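Salicylic acid-binding protein 2 (Nicotiana tabacum, PDB 1XKL) hydrolyses methyl salicylate to salicylate and methanol, a step in the signalling that activates systemic acquired resistance in tobacco. Local coordinates at residues 85-90 with 99-104; 106-111 with 202-207; 227-232 with 252-257; 231-236 with 245-250. All blocks are in the same frame, centred on the assembly; numbering follows the deposited sequence.

Interaction 1: residues 85-90 with 99-104; sequences MNLGLA and YAAVFL
L87 and F103 carry most of this contact, in which helix 83-93 lies against strand 98-104 within a beta-alpha-beta unit of the alpha/beta hydrolase fold. The helix segment and the strand run almost antiparallel, at 169°, and their axes come within 9.5 Å, as expected when the connecting helix of a crossover covers the sheet. L87 points its side chain at the strand and does the touching with one methyl, CD2. That methyl sits over one face of the F103 ring, displaced toward the rim, and makes a CH-pi contact: CD2 is 4.2 Å from the ring centroid and 16° off the ring normal. F103 has its ring beside the backbone N (chi1 -62°), and although its CB does not aim at the helix, the ring swings in close enough to receive the leucine. The two side chains run past one another in opposite senses. A101 adds a smaller apolar touch, its CB packing on the same methyl. L87 also contacts L77 of strand 75-80 and residues of the nucleophile elbow, while Y204 of the next strand packs on F103. L87 CD2 also comes within 3.5 Å of V102 O.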
loop_
_atom_site.group_PDB
_atom_site.type_symbol
_atom_site.label_atom_id
_atom_site.label_comp_id
_atom_site.label_asym_id
_atom_site.label_seq_id
_atom_site.Cartn_x
_atom_site.Cartn_y
_atom_site.Cartn_z
HETATM N N MSE A 85 -8.897 -3.630 -36.638
HETATM C CA MSE A 85 -9.020 -2.190 -36.858
HETATM C C MSE A 85 -7.624 -1.619 -37.107
HETATM O O MSE A 85 -7.458 -0.718 -37.931
HETATM C CB MSE A 85 -9.664 -1.498 -35.650
HETATM C CG MSE A 85 -11.095 -1.930 -35.336
HETATM SE SE MSE A 85 -12.351 -1.597 -36.796
HETATM C CE MSE A 85 -12.170 0.332 -36.903
ATOM N N ASN A 86 -6.622 -2.148 -36.402
ATOM C CA ASN A 86 -5.239 -1.692 -36.571
ATOM C C ASN A 86 -4.778 -2.035 -37.978
ATOM O O ASN A 86 -4.068 -1.266 -38.625
ATOM C CB ASN A 86 -4.304 -2.380 -35.562
ATOM C CG ASN A 86 -4.682 -2.096 -34.131
ATOM O OD1 ASN A 86 -5.200 -2.961 -33.425
ATOM N ND2 ASN A 86 -4.445 -0.872 -33.698
ATOM N N LEU A 87 -5.178 -3.211 -38.441
ATOM C CA LEU A 87 -4.823 -3.657 -39.780
ATOM C C LEU A 87 -5.292 -2.660 -40.831
ATOM O O LEU A 87 -4.601 -2.415 -41.816
ATOM C CB LEU A 87 -5.467 -5.008 -40.066
ATOM C CG LEU A 87 -4.530 -6.208 -40.158
ATOM C CD1 LEU A 87 -3.799 -6.404 -38.843
ATOM C CD2 LEU A 87 -5.349 -7.429 -40.524
ATOM N N GLY A 88 -6.472 -2.090 -40.611
ATOM C CA GLY A 88 -7.030 -1.143 -41.560
ATOM C C GLY A 88 -6.155 0.054 -41.853
ATOM O O GLY A 88 -6.082 0.508 -42.995
ATOM N N LEU A 89 -5.497 0.582 -40.825
ATOM C CA LEU A 89 -4.630 1.736 -41.026
ATOM C C LEU A 89 -3.417 1.341 -41.852
ATOM O O LEU A 89 -2.940 2.120 -42.675
ATOM C CB LEU A 89 -4.175 2.325 -39.689
ATOM C CG LEU A 89 -5.130 3.257 -38.935
ATOM C CD1 LEU A 89 -6.335 2.475 -38.433
ATOM C CD2 LEU A 89 -4.390 3.894 -37.770
ATOM N N ALA A 90 -2.915 0.128 -41.641
ATOM C CA ALA A 90 -1.748 -0.334 -42.389
ATOM C C ALA A 90 -2.110 -0.544 -43.855
ATOM O O ALA A 90 -1.338 -0.194 -44.750
ATOM C CB ALA A 90 -1.209 -1.628 -41.782
ATOM N N TYR A 99 0.265 -8.838 -49.123
ATOM C CA TYR A 99 -0.275 -9.883 -49.987
ATOM C C TYR A 99 -1.759 -10.067 -49.679
ATOM O O TYR A 99 -2.587 -10.226 -50.576
ATOM C CB TYR A 99 0.451 -11.215 -49.758
ATOM C CG TYR A 99 1.886 -11.244 -50.235
ATOM C CD1 TYR A 99 2.940 -11.417 -49.335
ATOM C CD2 TYR A 99 2.194 -11.120 -51.592
ATOM C CE1 TYR A 99 4.268 -11.467 -49.778
ATOM C CE2 TYR A 99 3.511 -11.170 -52.045
ATOM C CZ TYR A 99 4.543 -11.344 -51.135
ATOM O OH TYR A 99 5.841 -11.388 -51.590
ATOM N N ALA A 100 -2.085 -10.036 -48.396
ATOM C CA ALA A 100 -3.454 -10.208 -47.968
ATOM C C ALA A 100 -3.569 -9.849 -46.503
ATOM O O ALA A 100 -2.581 -9.880 -45.763
ATOM C CB ALA A 100 -3.890 -11.649 -48.183
ATOM N N ALA A 101 -4.783 -9.507 -46.093
ATOM C CA ALA A 101 -5.059 -9.152 -44.715
ATOM C C ALA A 101 -5.979 -10.218 -44.149
ATOM O O ALA A 101 -7.040 -10.495 -44.703
ATOM C CB ALA A 101 -5.732 -7.777 -44.653
ATOM N N VAL A 102 -5.565 -10.822 -43.045
ATOM C CA VAL A 102 -6.347 -11.872 -42.416
ATOM C C VAL A 102 -6.974 -11.366 -41.122
ATOM O O VAL A 102 -6.278 -10.842 -40.241
ATOM C CB VAL A 102 -5.457 -13.105 -42.105
ATOM C CG1 VAL A 102 -6.302 -14.244 -41.563
ATOM C CG2 VAL A 102 -4.733 -13.539 -43.370
ATOM N N PHE A 103 -8.291 -11.519 -41.020
ATOM C CA PHE A 103 -9.036 -11.092 -39.848
ATOM C C PHE A 103 -9.496 -12.301 -39.056
ATOM O O PHE A 103 -10.454 -12.978 -39.428
ATOM C CB PHE A 103 -10.242 -10.221 -40.264
ATOM C CG PHE A 103 -9.855 -8.939 -40.964
ATOM C CD1 PHE A 103 -9.510 -8.942 -42.312
ATOM C CD2 PHE A 103 -9.790 -7.737 -40.258
ATOM C CE1 PHE A 103 -9.104 -7.768 -42.944
ATOM C CE2 PHE A 103 -9.386 -6.562 -40.880
ATOM C CZ PHE A 103 -9.041 -6.576 -42.221
ATOM N N LEU A 104 -8.790 -12.577 -37.965
ATOM C CA LEU A 104 -9.106 -13.715 -37.108
ATOM C C LEU A 104 -10.075 -13.263 -36.027
ATOM O O LEU A 104 -9.692 -12.520 -35.121
ATOM C CB LEU A 104 -7.820 -14.250 -36.463
ATOM C CG LEU A 104 -7.976 -15.341 -35.413
ATOM C CD1 LEU A 104 -8.539 -16.619 -36.055
ATOM C CD2 LEU A 104 -6.605 -15.617 -34.790
#

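Interaction 2: residues 106-111 with 202-207; sequences AFMPDS and RVYIVC. With STH (2-amino-4H-1,3-benzoxathiin-4-ol), chain E.
Just behind the substrate pocket of this alpha/beta hydrolase, A106 and Y204 join the loop that follows strand 98-104 to strand 202-207. The phenol hydroxyl is the donor: Y204 OH lies 2.7 Å from A106 O, in the carbonyl plane and on a lone pair, with a C=O...donor angle of 134°. With CG anti to its backbone N (chi1 -161°), Y204 reaches from the strand to the loop. Q221 of helix 215-225 makes a second bond to A106 O through NE2 and accepts the N-H of M108 on OE1, so one amide side chain ties down the backbone on both sides of F107.

M108, a selenomethionine in this crystal, extends to the strand with its first two torsions near 180° and then bends at the third. Its SE lies at the edge of the Y204 ring, 5.4 Å from the centroid and 88° off the ring normal, a Met-aromatic contact made in the plane of the ring. R202 crosses M108 at about a right angle, and its NE comes within 3.8 Å of M108 SE; the far end of the arginine is held by G226 O through NH2.

F107 turns away from the strand. Its backbone bonds with that of the nucleophile S81, and its ring lines the pocket, where O8 of the bound benzoxathiin lies at the ring edge, in its plane, 3.5 Å from F107 CE1.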
loop_
_atom_site.group_PDB
_atom_site.type_symbol
_atom_site.label_atom_id
_atom_site.label_comp_id
_atom_site.label_asym_id
_atom_site.label_seq_id
_atom_site.Cartn_x
_atom_site.Cartn_y
_atom_site.Cartn_z
ATOM N N ALA A 106 -11.932 -11.059 -35.773
ATOM C CA ALA A 106 -11.652 -9.653 -35.592
ATOM C C ALA A 106 -12.787 -8.726 -35.995
ATOM O O ALA A 106 -13.865 -9.158 -36.434
ATOM C CB ALA A 106 -10.415 -9.288 -36.399
ATOM N N PHE A 107 -12.526 -7.435 -35.820
ATOM C CA PHE A 107 -13.458 -6.400 -36.225
ATOM C C PHE A 107 -12.880 -5.976 -37.560
ATOM O O PHE A 107 -11.734 -5.537 -37.636
ATOM C CB PHE A 107 -13.442 -5.221 -35.252
ATOM C CG PHE A 107 -14.157 -5.491 -33.963
ATOM C CD1 PHE A 107 -13.491 -5.357 -32.747
ATOM C CD2 PHE A 107 -15.500 -5.869 -33.961
ATOM C CE1 PHE A 107 -14.149 -5.593 -31.547
ATOM C CE2 PHE A 107 -16.171 -6.108 -32.764
ATOM C CZ PHE A 107 -15.495 -5.970 -31.550
HETATM N N MSE A 108 -13.666 -6.133 -38.616
HETATM C CA MSE A 108 -13.230 -5.778 -39.957
HETATM C C MSE A 108 -14.033 -4.582 -40.449
HETATM O O MSE A 108 -15.236 -4.694 -40.687
HETATM C CB MSE A 108 -13.437 -6.982 -40.884
HETATM C CG MSE A 108 -12.934 -6.788 -42.295
HETATM SE SE MSE A 108 -13.236 -8.376 -43.321
HETATM C CE MSE A 108 -15.175 -8.385 -43.223
ATOM N N PRO A 109 -13.375 -3.425 -40.615
ATOM C CA PRO A 109 -14.008 -2.183 -41.074
ATOM C C PRO A 109 -14.275 -2.170 -42.572
ATOM O O PRO A 109 -13.965 -3.129 -43.277
ATOM C CB PRO A 109 -12.981 -1.100 -40.717
ATOM C CG PRO A 109 -11.820 -1.837 -40.056
ATOM C CD PRO A 109 -11.920 -3.248 -40.517
ATOM N N ASP A 110 -14.856 -1.066 -43.036
ATOM C CA ASP A 110 -15.115 -0.847 -44.452
ATOM C C ASP A 110 -14.786 0.610 -44.751
ATOM O O ASP A 110 -14.274 1.325 -43.881
ATOM C CB ASP A 110 -16.566 -1.212 -44.851
ATOM C CG ASP A 110 -17.635 -0.289 -44.251
ATOM O OD1 ASP A 110 -18.822 -0.646 -44.391
ATOM O OD2 ASP A 110 -17.332 0.767 -43.667
ATOM N N SER A 111 -15.044 1.037 -45.980
ATOM C CA SER A 111 -14.760 2.406 -46.393
ATOM C C SER A 111 -16.028 3.260 -46.464
ATOM O O SER A 111 -15.973 4.480 -46.318
ATOM C CB SER A 111 -14.068 2.406 -47.759
ATOM O OG SER A 111 -14.824 1.678 -48.711
ATOM N N ARG A 202 -8.994 -9.413 -48.442
ATOM C CA ARG A 202 -9.363 -9.710 -47.067
ATOM C C ARG A 202 -9.818 -11.150 -46.876
ATOM O O ARG A 202 -10.665 -11.653 -47.619
ATOM C CB ARG A 202 -10.503 -8.799 -46.602
ATOM C CG ARG A 202 -10.269 -7.307 -46.779
ATOM C CD ARG A 202 -11.308 -6.489 -46.003
ATOM N NE ARG A 202 -12.659 -6.524 -46.573
ATOM C CZ ARG A 202 -13.111 -5.671 -47.492
ATOM N NH1 ARG A 202 -12.328 -4.712 -47.958
ATOM N NH2 ARG A 202 -14.356 -5.767 -47.929
ATOM N N VAL A 203 -9.269 -11.793 -45.853
ATOM C CA VAL A 203 -9.620 -13.159 -45.513
ATOM C C VAL A 203 -10.133 -13.150 -44.080
ATOM O O VAL A 203 -9.477 -12.613 -43.181
ATOM C CB VAL A 203 -8.376 -14.092 -45.616
ATOM C CG1 VAL A 203 -8.758 -15.521 -45.281
ATOM C CG2 VAL A 203 -7.788 -14.016 -47.015
ATOM N N TYR A 204 -11.313 -13.718 -43.856
ATOM C CA TYR A 204 -11.851 -13.750 -42.507
ATOM C C TYR A 204 -11.882 -15.176 -41.967
ATOM O O TYR A 204 -12.472 -16.071 -42.582
ATOM C CB TYR A 204 -13.264 -13.143 -42.474
ATOM C CG TYR A 204 -13.689 -12.723 -41.086
ATOM C CD1 TYR A 204 -13.966 -13.674 -40.107
ATOM C CD2 TYR A 204 -13.764 -11.374 -40.733
ATOM C CE1 TYR A 204 -14.303 -13.294 -38.815
ATOM C CE2 TYR A 204 -14.104 -10.980 -39.436
ATOM C CZ TYR A 204 -14.372 -11.941 -38.485
ATOM O OH TYR A 204 -14.722 -11.582 -37.204
ATOM N N ILE A 205 -11.214 -15.394 -40.835
ATOM C CA ILE A 205 -11.199 -16.713 -40.216
ATOM C C ILE A 205 -12.182 -16.669 -39.067
ATOM O O ILE A 205 -11.994 -15.938 -38.091
ATOM C CB ILE A 205 -9.777 -17.115 -39.682
ATOM C CG1 ILE A 205 -8.762 -17.110 -40.821
ATOM C CG2 ILE A 205 -9.824 -18.505 -39.075
ATOM C CD1 ILE A 205 -7.358 -17.585 -40.421
ATOM N N VAL A 206 -13.254 -17.437 -39.210
ATOM C CA VAL A 206 -14.313 -17.503 -38.214
ATOM C C VAL A 206 -14.042 -18.550 -37.148
ATOM O O VAL A 206 -13.634 -19.669 -37.461
ATOM C CB VAL A 206 -15.666 -17.867 -38.866
ATOM C CG1 VAL A 206 -16.731 -18.021 -37.789
ATOM C CG2 VAL A 206 -16.062 -16.803 -39.875
ATOM N N CYS A 207 -14.292 -18.180 -35.895
ATOM C CA CYS A 207 -14.118 -19.081 -34.765
ATOM C C CYS A 207 -15.520 -19.374 -34.229
ATOM O O CYS A 207 -16.074 -18.617 -33.425
ATOM C CB CYS A 207 -13.223 -18.426 -33.701
ATOM S SG CYS A 207 -11.543 -18.081 -34.316
HETATM C C8 STH E . -11.644 -6.453 -28.574
HETATM O O8 STH E . -11.791 -5.154 -28.952
HETATM C C1 STH E . -12.794 -7.260 -28.072
HETATM C C2 STH E . -12.576 -8.671 -27.665
HETATM C C3 STH E . -13.676 -9.438 -27.185
HETATM C C4 STH E . -14.973 -8.848 -27.070
HETATM C C5 STH E . -15.190 -7.488 -27.452
HETATM C C6 STH E . -14.120 -6.705 -27.931
HETATM C C7 STH E . -10.309 -8.653 -28.561
HETATM O O2 STH E . -11.304 -9.289 -27.775
HETATM N N7 STH E . -9.071 -9.049 -28.076
HETATM S S7 STH E . -10.377 -7.046 -28.686
#

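Interaction 3: residues 227-232 with 252-257; sequences VTEAIE and LLEIAH
E229 and I231, two residues apart on strand 229-233, both direct their side chains at helix 245-258 and meet E254 there. The meeting is loose and lies near the surface: even the closest backbones, at E229 and I255, keep their CA atoms 9.4 Å apart, and the side chains must bridge that interval. E254 does so by running straight out from the helix, its first two torsions near 180° (chi1 -179°), which carries the carboxylate to the strand. There E254 OE1 stands 4.5 Å from I231 CD1.

E229 is likewise extended, and its OE2 ends 4.4 Å from E254 OE1. Two carboxylates at this separation would be expected to repel, but E229 has firmer partners further along the chain: OE2 forms a salt bridge with K258 and OE1 a hydrogen bond with the hydroxyl of Y259. The lysine charge would probably offset some of the repulsion.

I255 starts toward the strand but its end leads elsewhere, into the interior, where it packs on V102 and I76; its side chain stays 5.0 Å from the strand segment at the nearest. I231 in turn rests on V203 and I205 of the neighbouring strand. The arrangement is that of the C-terminal helix of an alpha/beta hydrolase: through L252, I255 and A256 it covers inner strands of the sheet, among them 6-10 and 75-80, while its E254 side reaches the edge strand 229-233.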
loop_
_atom_site.group_PDB
_atom_site.type_symbol
_atom_site.label_atom_id
_atom_site.label_comp_id
_atom_site.label_asym_id
_atom_site.label_seq_id
_atom_site.Cartn_x
_atom_site.Cartn_y
_atom_site.Cartn_z
ATOM N N VAL A 227 -15.758 -10.165 -47.983
ATOM C CA VAL A 227 -14.386 -10.661 -47.902
ATOM C C VAL A 227 -14.001 -11.417 -49.163
ATOM O O VAL A 227 -14.863 -11.896 -49.897
ATOM C CB VAL A 227 -14.208 -11.625 -46.725
ATOM C CG1 VAL A 227 -14.478 -10.907 -45.413
ATOM C CG2 VAL A 227 -15.148 -12.808 -46.897
ATOM N N THR A 228 -12.705 -11.531 -49.412
ATOM C CA THR A 228 -12.249 -12.250 -50.583
ATOM C C THR A 228 -12.475 -13.734 -50.348
ATOM O O THR A 228 -12.828 -14.473 -51.264
ATOM C CB THR A 228 -10.755 -12.003 -50.846
ATOM O OG1 THR A 228 -10.524 -10.597 -50.992
ATOM C CG2 THR A 228 -10.320 -12.716 -52.116
ATOM N N GLU A 229 -12.290 -14.162 -49.105
ATOM C CA GLU A 229 -12.465 -15.560 -48.759
ATOM C C GLU A 229 -12.826 -15.695 -47.287
ATOM O O GLU A 229 -12.372 -14.910 -46.462
ATOM C CB GLU A 229 -11.169 -16.314 -49.041
ATOM C CG GLU A 229 -11.332 -17.803 -49.211
ATOM C CD GLU A 229 -10.000 -18.521 -49.259
ATOM O OE1 GLU A 229 -9.015 -17.916 -49.735
ATOM O OE2 GLU A 229 -9.943 -19.692 -48.830
ATOM N N ALA A 230 -13.648 -16.687 -46.965
ATOM C CA ALA A 230 -14.045 -16.924 -45.586
ATOM C C ALA A 230 -13.585 -18.309 -45.156
ATOM O O ALA A 230 -13.932 -19.318 -45.780
ATOM C CB ALA A 230 -15.552 -16.808 -45.435
ATOM N N ILE A 231 -12.796 -18.345 -44.089
ATOM C CA ILE A 231 -12.275 -19.589 -43.545
ATOM C C ILE A 231 -12.936 -19.814 -42.199
ATOM O O ILE A 231 -13.336 -18.861 -41.532
ATOM C CB ILE A 231 -10.754 -19.507 -43.325
ATOM C CG1 ILE A 231 -10.053 -19.133 -44.633
ATOM C CG2 ILE A 231 -10.240 -20.829 -42.793
ATOM C CD1 ILE A 231 -10.318 -20.088 -45.777
ATOM N N GLU A 232 -13.038 -21.068 -41.787
ATOM C CA GLU A 232 -13.665 -21.380 -40.516
ATOM C C GLU A 232 -12.837 -22.355 -39.670
ATOM O O GLU A 232 -12.278 -23.321 -40.189
ATOM C CB GLU A 232 -15.056 -21.960 -40.781
ATOM C CG GLU A 232 -15.731 -22.587 -39.576
ATOM C CD GLU A 232 -17.061 -23.241 -39.927
ATOM O OE1 GLU A 232 -17.998 -22.517 -40.330
ATOM O OE2 GLU A 232 -17.165 -24.480 -39.798
ATOM N N LEU A 252 -3.223 -20.219 -42.159
ATOM C CA LEU A 252 -2.367 -19.112 -42.575
ATOM C C LEU A 252 -1.387 -19.524 -43.662
ATOM O O LEU A 252 -1.135 -18.764 -44.598
ATOM C CB LEU A 252 -1.596 -18.541 -41.381
ATOM C CG LEU A 252 -2.462 -17.815 -40.346
ATOM C CD1 LEU A 252 -1.590 -17.286 -39.204
ATOM C CD2 LEU A 252 -3.207 -16.668 -41.028
ATOM N N LEU A 253 -0.822 -20.722 -43.549
ATOM C CA LEU A 253 0.125 -21.173 -44.566
ATOM C C LEU A 253 -0.599 -21.336 -45.895
ATOM O O LEU A 253 -0.031 -21.095 -46.959
ATOM C CB LEU A 253 0.780 -22.495 -44.146
ATOM C CG LEU A 253 1.621 -22.442 -42.865
ATOM C CD1 LEU A 253 2.258 -23.796 -42.630
ATOM C CD2 LEU A 253 2.695 -21.362 -42.974
ATOM N N GLU A 254 -1.865 -21.729 -45.827
ATOM C CA GLU A 254 -2.665 -21.906 -47.031
ATOM C C GLU A 254 -2.906 -20.572 -47.723
ATOM O O GLU A 254 -2.737 -20.453 -48.933
ATOM C CB GLU A 254 -4.004 -22.540 -46.678
ATOM C CG GLU A 254 -4.906 -22.793 -47.864
ATOM C CD GLU A 254 -6.151 -23.539 -47.459
ATOM O OE1 GLU A 254 -7.233 -22.911 -47.395
ATOM O OE2 GLU A 254 -6.046 -24.753 -47.185
ATOM N N ILE A 255 -3.305 -19.559 -46.964
ATOM C CA ILE A 255 -3.558 -18.275 -47.590
ATOM C C ILE A 255 -2.234 -17.690 -48.075
ATOM O O ILE A 255 -2.180 -17.029 -49.111
ATOM C CB ILE A 255 -4.284 -17.289 -46.624
ATOM C CG1 ILE A 255 -3.291 -16.621 -45.695
ATOM C CG2 ILE A 255 -5.343 -18.018 -45.813
ATOM C CD1 ILE A 255 -3.093 -15.181 -46.039
ATOM N N ALA A 256 -1.158 -17.957 -47.343
ATOM C CA ALA A 256 0.153 -17.448 -47.725
ATOM C C ALA A 256 0.612 -18.052 -49.048
ATOM O O ALA A 256 1.496 -17.515 -49.720
ATOM C CB ALA A 256 1.171 -17.760 -46.640
ATOM N N HIS A 257 0.014 -19.172 -49.425
ATOM C CA HIS A 257 0.398 -19.827 -50.662
ATOM C C HIS A 257 -0.434 -19.369 -51.853
ATOM O O HIS A 257 0.120 -19.047 -52.903
ATOM C CB HIS A 257 0.299 -21.342 -50.501
ATOM C CG HIS A 257 0.723 -22.103 -51.716
ATOM N ND1 HIS A 257 -0.119 -22.328 -52.784
ATOM C CD2 HIS A 257 1.908 -22.670 -52.045
ATOM C CE1 HIS A 257 0.529 -23.002 -53.718
ATOM N NE2 HIS A 257 1.761 -23.221 -53.295
#

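Interaction 4: residues 231-236 with 245-250; sequences IEIKGA and PQKLCA
Apolar contact between I233 and L248 forms the buried part of this interface, where I233 of strand 229-233 meets the first turns of helix 245-258. I233 aims its side chain at the helix and extends its longer branch, CG1 lying beside the backbone N (chi1 -65°) and CD1 continuing outward. The CD1 methyl of I233 reaches L248 where its side chain leaves the backbone, 4.0 Å from both CA and CG of the leucine. The shorter branch faces the neighbouring lysine instead: I233 CG2 is 4.4 Å from K247 CD, so the aliphatic part of the exposed K247 flanks the isoleucine. I205 of strand 202-207 packs on both I233 and L248, and M241 also touches L248.

The polar approach is weaker. K247 stretches out fully beyond CG and brings NZ to 3.8 Å from K234 O, too long for a hydrogen bond, although the ammonium group would probably be attracted to the carbonyl at this range.

Beyond the contact the chain turns: residues I233 to A236 make a type II beta turn, with G235 at a positive phi of 82° in the position where that turn favours glycine. T208, just after strand 202-207, bonds through OG1 to G235 N. Just beyond A236 the chain carries H238 of the charge relay system, and then folds into helix 240-243 and on to helix 245-258. This is the strand-loop-helix layout of alpha/beta hydrolases, in which the catalytic histidine sits on the loop after the last strand.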
loop_
_atom_site.group_PDB
_atom_site.type_symbol
_atom_site.label_atom_id
_atom_site.label_comp_id
_atom_site.label_asym_id
_atom_site.label_seq_id
_atom_site.Cartn_x
_atom_site.Cartn_y
_atom_site.Cartn_z
ATOM N N ILE A 231 -12.796 -18.345 -44.089
ATOM C CA ILE A 231 -12.275 -19.589 -43.545
ATOM C C ILE A 231 -12.936 -19.814 -42.199
ATOM O O ILE A 231 -13.336 -18.861 -41.532
ATOM C CB ILE A 231 -10.754 -19.507 -43.325
ATOM C CG1 ILE A 231 -10.053 -19.133 -44.633
ATOM C CG2 ILE A 231 -10.240 -20.829 -42.793
ATOM C CD1 ILE A 231 -10.318 -20.088 -45.777
ATOM N N GLU A 232 -13.038 -21.068 -41.787
ATOM C CA GLU A 232 -13.665 -21.380 -40.516
ATOM C C GLU A 232 -12.837 -22.355 -39.670
ATOM O O GLU A 232 -12.278 -23.321 -40.189
ATOM C CB GLU A 232 -15.056 -21.960 -40.781
ATOM C CG GLU A 232 -15.731 -22.587 -39.576
ATOM C CD GLU A 232 -17.061 -23.241 -39.927
ATOM O OE1 GLU A 232 -17.998 -22.517 -40.330
ATOM O OE2 GLU A 232 -17.165 -24.480 -39.798
ATOM N N ILE A 233 -12.741 -22.079 -38.371
ATOM C CA ILE A 233 -12.023 -22.961 -37.455
ATOM C C ILE A 233 -13.042 -23.473 -36.443
ATOM O O ILE A 233 -13.379 -22.786 -35.481
ATOM C CB ILE A 233 -10.878 -22.241 -36.700
ATOM C CG1 ILE A 233 -9.798 -21.787 -37.685
ATOM C CG2 ILE A 233 -10.263 -23.175 -35.668
ATOM C CD1 ILE A 233 -8.609 -21.119 -37.029
ATOM N N LYS A 234 -13.532 -24.688 -36.681
ATOM C CA LYS A 234 -14.525 -25.326 -35.817
ATOM C C LYS A 234 -13.972 -25.699 -34.451
ATOM O O LYS A 234 -12.866 -26.220 -34.346
ATOM C CB LYS A 234 -15.065 -26.600 -36.487
ATOM C CG LYS A 234 -16.460 -26.479 -37.082
ATOM C CD LYS A 234 -17.507 -26.279 -36.000
ATOM C CE LYS A 234 -18.926 -26.256 -36.579
ATOM N NZ LYS A 234 -19.952 -26.053 -35.499
ATOM N N GLY A 235 -14.755 -25.433 -33.412
ATOM C CA GLY A 235 -14.351 -25.774 -32.060
ATOM C C GLY A 235 -13.424 -24.798 -31.359
ATOM O O GLY A 235 -12.976 -25.059 -30.245
ATOM N N ALA A 236 -13.141 -23.669 -31.997
ATOM C CA ALA A 236 -12.253 -22.676 -31.408
ATOM C C ALA A 236 -12.999 -21.515 -30.764
ATOM O O ALA A 236 -14.007 -21.028 -31.295
ATOM C CB ALA A 236 -11.301 -22.145 -32.467
ATOM N N PRO A 245 -3.751 -23.593 -32.210
ATOM C CA PRO A 245 -2.618 -23.032 -32.953
ATOM C C PRO A 245 -2.219 -23.752 -34.238
ATOM O O PRO A 245 -1.853 -23.102 -35.218
ATOM C CB PRO A 245 -1.493 -23.031 -31.920
ATOM C CG PRO A 245 -1.836 -24.185 -31.046
ATOM C CD PRO A 245 -3.326 -24.007 -30.862
ATOM N N GLN A 246 -2.277 -25.081 -34.240
ATOM C CA GLN A 246 -1.903 -25.825 -35.434
ATOM C C GLN A 246 -2.958 -25.655 -36.533
ATOM O O GLN A 246 -2.613 -25.551 -37.709
ATOM C CB GLN A 246 -1.683 -27.309 -35.096
ATOM C CG GLN A 246 -0.759 -27.519 -33.892
ATOM C CD GLN A 246 -0.533 -28.980 -33.543
ATOM O OE1 GLN A 246 0.307 -29.651 -34.145
ATOM N NE2 GLN A 246 -1.293 -29.481 -32.572
ATOM N N LYS A 247 -4.235 -25.618 -36.175
ATOM C CA LYS A 247 -5.262 -25.424 -37.206
ATOM C C LYS A 247 -5.120 -24.033 -37.815
ATOM O O LYS A 247 -5.220 -23.862 -39.033
ATOM C CB LYS A 247 -6.666 -25.601 -36.626
ATOM C CG LYS A 247 -7.066 -27.047 -36.427
ATOM C CD LYS A 247 -8.456 -27.154 -35.838
ATOM C CE LYS A 247 -8.807 -28.602 -35.541
ATOM N NZ LYS A 247 -10.123 -28.736 -34.859
ATOM N N LEU A 248 -4.867 -23.042 -36.964
ATOM C CA LEU A 248 -4.702 -21.662 -37.414
ATOM C C LEU A 248 -3.468 -21.546 -38.299
ATOM O O LEU A 248 -3.485 -20.859 -39.323
ATOM C CB LEU A 248 -4.547 -20.722 -36.210
ATOM C CG LEU A 248 -5.069 -19.285 -36.323
ATOM C CD1 LEU A 248 -4.470 -18.458 -35.181
ATOM C CD2 LEU A 248 -4.718 -18.665 -37.661
ATOM N N CYS A 249 -2.386 -22.208 -37.902
ATOM C CA CYS A 249 -1.159 -22.154 -38.690
ATOM C C CYS A 249 -1.390 -22.729 -40.088
ATOM O O CYS A 249 -0.952 -22.149 -41.084
ATOM C CB CYS A 249 -0.033 -22.933 -37.989
ATOM S SG CYS A 249 1.530 -23.022 -38.926
ATOM N N ALA A 250 -2.077 -23.864 -40.164
ATOM C CA ALA A 250 -2.335 -24.478 -41.461
ATOM C C ALA A 250 -3.146 -23.527 -42.345
ATOM O O ALA A 250 -2.872 -23.395 -43.537
ATOM C CB ALA A 250 -3.068 -25.804 -41.280
#

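Overall arrangement
All four interactions reach the same parallel sheet. Interactions 1 and 2, with centres 8 Å apart, are joined by backbone pairing of strands 98-104 and 202-207, F103 N lying 2.7 Å from V203 O. Strand 229-233, shared by interactions 3 and 4, pairs with the far side of strand 202-207, where V206 O is 2.7 Å from I233 N. Helix 245-258 reaches back to strand 98-104: I255 CD1 packs 3.5 Å from V102 CG2, and L248 CD1 lies 3.6 Å from L104 CD2. Interaction 2 alone touches the ligand; its A106 side chain is about 6 Å from that of S81 and its Y204 side chain about 7 Å from that of D210, which the I233 side chain of interaction 4 approaches to about 9 Å.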